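PDB 4LN9: rifamycin polyketide synthase from Amycolatopsis mediterranei, which probably catalyses, through this dehydratase domain of its terminal module, stereospecific removal of water from a polyketide intermediate in rifamycin assembly. Local coordinates for residues 268-274 against 303-309. Residues are numbered along the deposited sequence; the frame is centred on the assembly and turned at random.
Sequences NGLRLHA and LVVTLDS
His273 brings NE2 of its ring to Thr306 OG1 with CG anti to its own carbonyl carbon (chi1 -60°), while Thr306 sets OG1 between its backbone N and carbonyl carbon (chi1 55°); the two side chains meet at about a right angle. His273 follows strand 270-272, which pairs antiparallel with strand 303-307 in the double hotdog fold, their axes running at 172°. The bond between His273 NE2 and Thr306 OG1, 2.8 Å long and nearly straight, lies at the ring edge, and Leu303 CD1 makes a CH-pi contact over one face, 4.0 Å from the centroid. Evidence for the strand pairing is the straight bond from Arg271 N to Thr306 O (2.9 Å), returned by Thr306 N to Arg271 O. A classic bulge places Asp308 and Ser309 opposite Asn268; Asn268 and Ser309 still pair, and Asp308 N reaches Gly269 O from above the carbonyl plane. On the opposite face of the sheet from Arg271 and Thr306, Leu270 CD1 packs against Val305 CG2 at 3.9 Å, and Val84 and Val88 of helix 80-93 also touch Leu270, joining strand 270-272 to that helix. Arg271 runs extended from CG to NE, where Glu156 forms a salt bridge. Its NH1 donates in the guanidinium plane to a water 2.8 Å away, which lies 2.6 Å from Gly269 O and hydrogen-bonds with Thr306 OG1 at 2.8 Å.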
ATOM      1  N   ASN A 268      -4.283  20.686 -17.195  1.00 30.60           N
ATOM      2  CA  ASN A 268      -4.962  21.574 -16.262  1.00 29.51           C
ATOM      3  C   ASN A 268      -6.471  21.466 -16.403  1.00 30.89           C
ATOM      4  O   ASN A 268      -7.004  21.546 -17.509  1.00 29.24           O
ATOM      5  CB  ASN A 268      -4.520  23.020 -16.490  1.00 35.03           C
ATOM      6  CG  ASN A 268      -3.055  23.239 -16.168  1.00 39.35           C
ATOM      7  OD1 ASN A 268      -2.215  23.322 -17.066  1.00 41.24           O
ATOM      8  ND2 ASN A 268      -2.739  23.324 -14.882  1.00 39.26           N
ATOM      9  N   GLY A 269      -7.148  21.184 -15.293  1.00 27.07           N
ATOM     10  CA  GLY A 269      -8.608  21.183 -15.263  1.00 29.21           C
ATOM     11  C   GLY A 269      -9.219  20.059 -16.079  1.00 32.92           C
ATOM     12  O   GLY A 269     -10.080  20.292 -16.930  1.00 26.08           O
ATOM     13  N   LEU A 270      -8.824  18.828 -15.773  1.00 27.11           N
ATOM     14  CA  LEU A 270      -9.445  17.670 -16.397  1.00 26.01           C
ATOM     15  C   LEU A 270     -10.550  17.045 -15.549  1.00 29.35           C
ATOM     16  O   LEU A 270     -10.350  16.728 -14.373  1.00 28.85           O
ATOM     17  CB  LEU A 270      -8.414  16.618 -16.800  1.00 28.68           C
ATOM     18  CG  LEU A 270      -9.138  15.502 -17.555  1.00 35.48           C
ATOM     19  CD1 LEU A 270      -8.683  15.362 -19.004  1.00 29.68           C
ATOM     20  CD2 LEU A 270      -9.101  14.164 -16.822  1.00 32.88           C
ATOM     21  N   ARG A 271     -11.725  16.904 -16.153  1.00 25.06           N
ATOM     22  CA  ARG A 271     -12.873  16.297 -15.490  1.00 28.53           C
ATOM     23  C   ARG A 271     -13.427  15.160 -16.332  1.00 30.30           C
ATOM     24  O   ARG A 271     -13.744  15.347 -17.507  1.00 27.87           O
ATOM     25  CB  ARG A 271     -13.975  17.331 -15.288  1.00 31.08           C
ATOM     26  CG  ARG A 271     -13.747  18.258 -14.112  1.00 34.56           C
ATOM     27  CD  ARG A 271     -14.825  19.325 -14.074  1.00 36.52           C
ATOM     28  NE  ARG A 271     -14.510  20.367 -13.105  1.00 38.92           N
ATOM     29  CZ  ARG A 271     -13.662  21.366 -13.333  1.00 38.11           C
ATOM     30  NH1 ARG A 271     -13.086  21.493 -14.521  1.00 40.33           N
ATOM     31  NH2 ARG A 271     -13.408  22.250 -12.379  1.00 48.68           N
ATOM     32  N   LEU A 272     -13.705  14.037 -15.682  1.00 26.21           N
ATOM     33  CA  LEU A 272     -14.417  12.949 -16.324  1.00 30.78           C
ATOM     34  C   LEU A 272     -15.859  12.914 -15.839  1.00 38.27           C
ATOM     35  O   LEU A 272     -16.114  12.939 -14.636  1.00 37.21           O
ATOM     36  CB  LEU A 272     -13.734  11.618 -16.019  1.00 38.24           C
ATOM     37  CG  LEU A 272     -14.473  10.396 -16.557  1.00 43.54           C
ATOM     38  CD1 LEU A 272     -14.203  10.230 -18.044  1.00 39.85           C
ATOM     39  CD2 LEU A 272     -14.075   9.145 -15.787  1.00 43.62           C
ATOM     40  N   HIS A 273     -16.799  13.015 -16.774  1.00 31.00           N
ATOM     41  CA  HIS A 273     -18.185  13.282 -16.409  1.00 32.53           C
ATOM     42  C   HIS A 273     -19.017  12.040 -16.487  1.00 32.93           C
ATOM     43  O   HIS A 273     -19.976  11.880 -15.734  1.00 45.19           O
ATOM     44  CB  HIS A 273     -18.779  14.369 -17.294  1.00 30.88           C
ATOM     45  CG  HIS A 273     -18.054  15.687 -17.205  1.00 27.88           C
ATOM     46  ND1 HIS A 273     -18.226  16.538 -16.177  1.00 30.60           N
ATOM     47  CD2 HIS A 273     -17.063  16.237 -18.010  1.00 29.14           C
ATOM     48  CE1 HIS A 273     -17.414  17.599 -16.338  1.00 28.18           C
ATOM     49  NE2 HIS A 273     -16.735  17.433 -17.483  1.00 27.00           N
ATOM     50  N   ALA A 274     -18.692  11.173 -17.440  1.00 32.78           N
ATOM     51  CA  ALA A 274     -19.429   9.928 -17.624  1.00 37.83           C
ATOM     52  C   ALA A 274     -18.453   8.804 -17.951  1.00 35.97           C
ATOM     53  O   ALA A 274     -17.586   8.965 -18.809  1.00 35.08           O
ATOM     54  CB  ALA A 274     -20.454  10.083 -18.741  1.00 32.33           C
ATOM     55  N   LEU A 303     -22.189  14.766 -21.696  1.00 23.79           N
ATOM     56  CA  LEU A 303     -20.770  15.054 -21.470  1.00 23.84           C
ATOM     57  C   LEU A 303     -19.996  13.806 -21.041  1.00 27.72           C
ATOM     58  O   LEU A 303     -20.404  13.110 -20.109  1.00 30.35           O
ATOM     59  CB  LEU A 303     -20.614  16.130 -20.397  1.00 35.17           C
ATOM     60  CG  LEU A 303     -20.327  17.568 -20.826  1.00 31.29           C
ATOM     61  CD1 LEU A 303     -20.093  18.419 -19.579  1.00 27.19           C
ATOM     62  CD2 LEU A 303     -19.127  17.641 -21.760  1.00 23.84           C
ATOM     63  N   VAL A 304     -18.771  13.678 -21.550  1.00 23.89           N
ATOM     64  CA  VAL A 304     -17.867  12.613 -21.120  1.00 26.86           C
ATOM     65  C   VAL A 304     -16.571  13.135 -20.492  1.00 30.67           C
ATOM     66  O   VAL A 304     -16.197  12.714 -19.397  1.00 28.73           O
ATOM     67  CB  VAL A 304     -17.543  11.634 -22.267  1.00 26.43           C
ATOM     68  CG1 VAL A 304     -16.561  10.569 -21.799  1.00 30.03           C
ATOM     69  CG2 VAL A 304     -18.820  10.993 -22.795  1.00 25.21           C
ATOM     70  N   VAL A 305     -15.895  14.058 -21.170  1.00 25.51           N
ATOM     71  CA  VAL A 305     -14.680  14.660 -20.620  1.00 27.33           C
ATOM     72  C   VAL A 305     -14.532  16.129 -21.011  1.00 27.35           C
ATOM     73  O   VAL A 305     -14.937  16.533 -22.100  1.00 23.22           O
ATOM     74  CB  VAL A 305     -13.414  13.862 -21.006  1.00 31.14           C
ATOM     75  CG1 VAL A 305     -13.402  13.557 -22.497  1.00 31.39           C
ATOM     76  CG2 VAL A 305     -12.155  14.613 -20.594  1.00 27.32           C
ATOM     77  N   THR A 306     -14.104  16.952 -20.058  1.00 23.85           N
ATOM     78  CA  THR A 306     -13.677  18.308 -20.379  1.00 24.12           C
ATOM     79  C   THR A 306     -12.254  18.547 -19.907  1.00 25.15           C
ATOM     80  O   THR A 306     -11.834  18.024 -18.875  1.00 25.52           O
ATOM     81  CB  THR A 306     -14.603  19.371 -19.758  1.00 26.80           C
ATOM     82  OG1 THR A 306     -14.705  19.155 -18.345  1.00 25.89           O
ATOM     83  CG2 THR A 306     -15.992  19.301 -20.378  1.00 26.59           C
ATOM     84  N   LEU A 307     -11.507  19.312 -20.692  1.00 24.92           N
ATOM     85  CA  LEU A 307     -10.121  19.613 -20.375  1.00 28.05           C
ATOM     86  C   LEU A 307      -9.870  21.102 -20.591  1.00 31.41           C
ATOM     87  O   LEU A 307     -10.056  21.611 -21.697  1.00 29.13           O
ATOM     88  CB  LEU A 307      -9.195  18.789 -21.271  1.00 23.67           C
ATOM     89  CG  LEU A 307      -7.706  19.125 -21.220  1.00 27.54           C
ATOM     90  CD1 LEU A 307      -7.202  19.061 -19.787  1.00 26.81           C
ATOM     91  CD2 LEU A 307      -6.918  18.176 -22.112  1.00 29.45           C
ATOM     92  N   ASP A 308      -9.548  21.817 -19.514  1.00 29.15           N
ATOM     93  CA  ASP A 308      -9.351  23.263 -19.598  1.00 34.83           C
ATOM     94  C   ASP A 308      -8.121  23.595 -20.438  1.00 35.72           C
ATOM     95  O   ASP A 308      -8.171  24.455 -21.318  1.00 33.88           O
ATOM     96  CB  ASP A 308      -9.212  23.884 -18.203  1.00 36.26           C
ATOM     97  CG  ASP A 308     -10.526  23.916 -17.441  1.00 40.81           C
ATOM     98  OD1 ASP A 308     -11.587  23.725 -18.070  1.00 49.36           O
ATOM     99  OD2 ASP A 308     -10.495  24.150 -16.214  1.00 47.06           O
ATOM    100  N   SER A 309      -7.033  22.871 -20.194  1.00 28.85           N
ATOM    101  CA  SER A 309      -5.746  23.194 -20.800  1.00 33.46           C
ATOM    102  C   SER A 309      -4.812  21.984 -20.823  1.00 33.11           C
ATOM    103  O   SER A 309      -4.653  21.293 -19.817  1.00 32.54           O
ATOM    104  CB  SER A 309      -5.089  24.362 -20.059  1.00 37.45           C
ATOM    105  OG  SER A 309      -3.836  24.691 -20.632  1.00 43.54           O
TER
HETATM  106  O   HOH W   1      -1.561  23.069 -19.423  1.00 48.11           O
HETATM  107  O   HOH W   2     -12.649  20.618 -17.136  1.00 32.51           O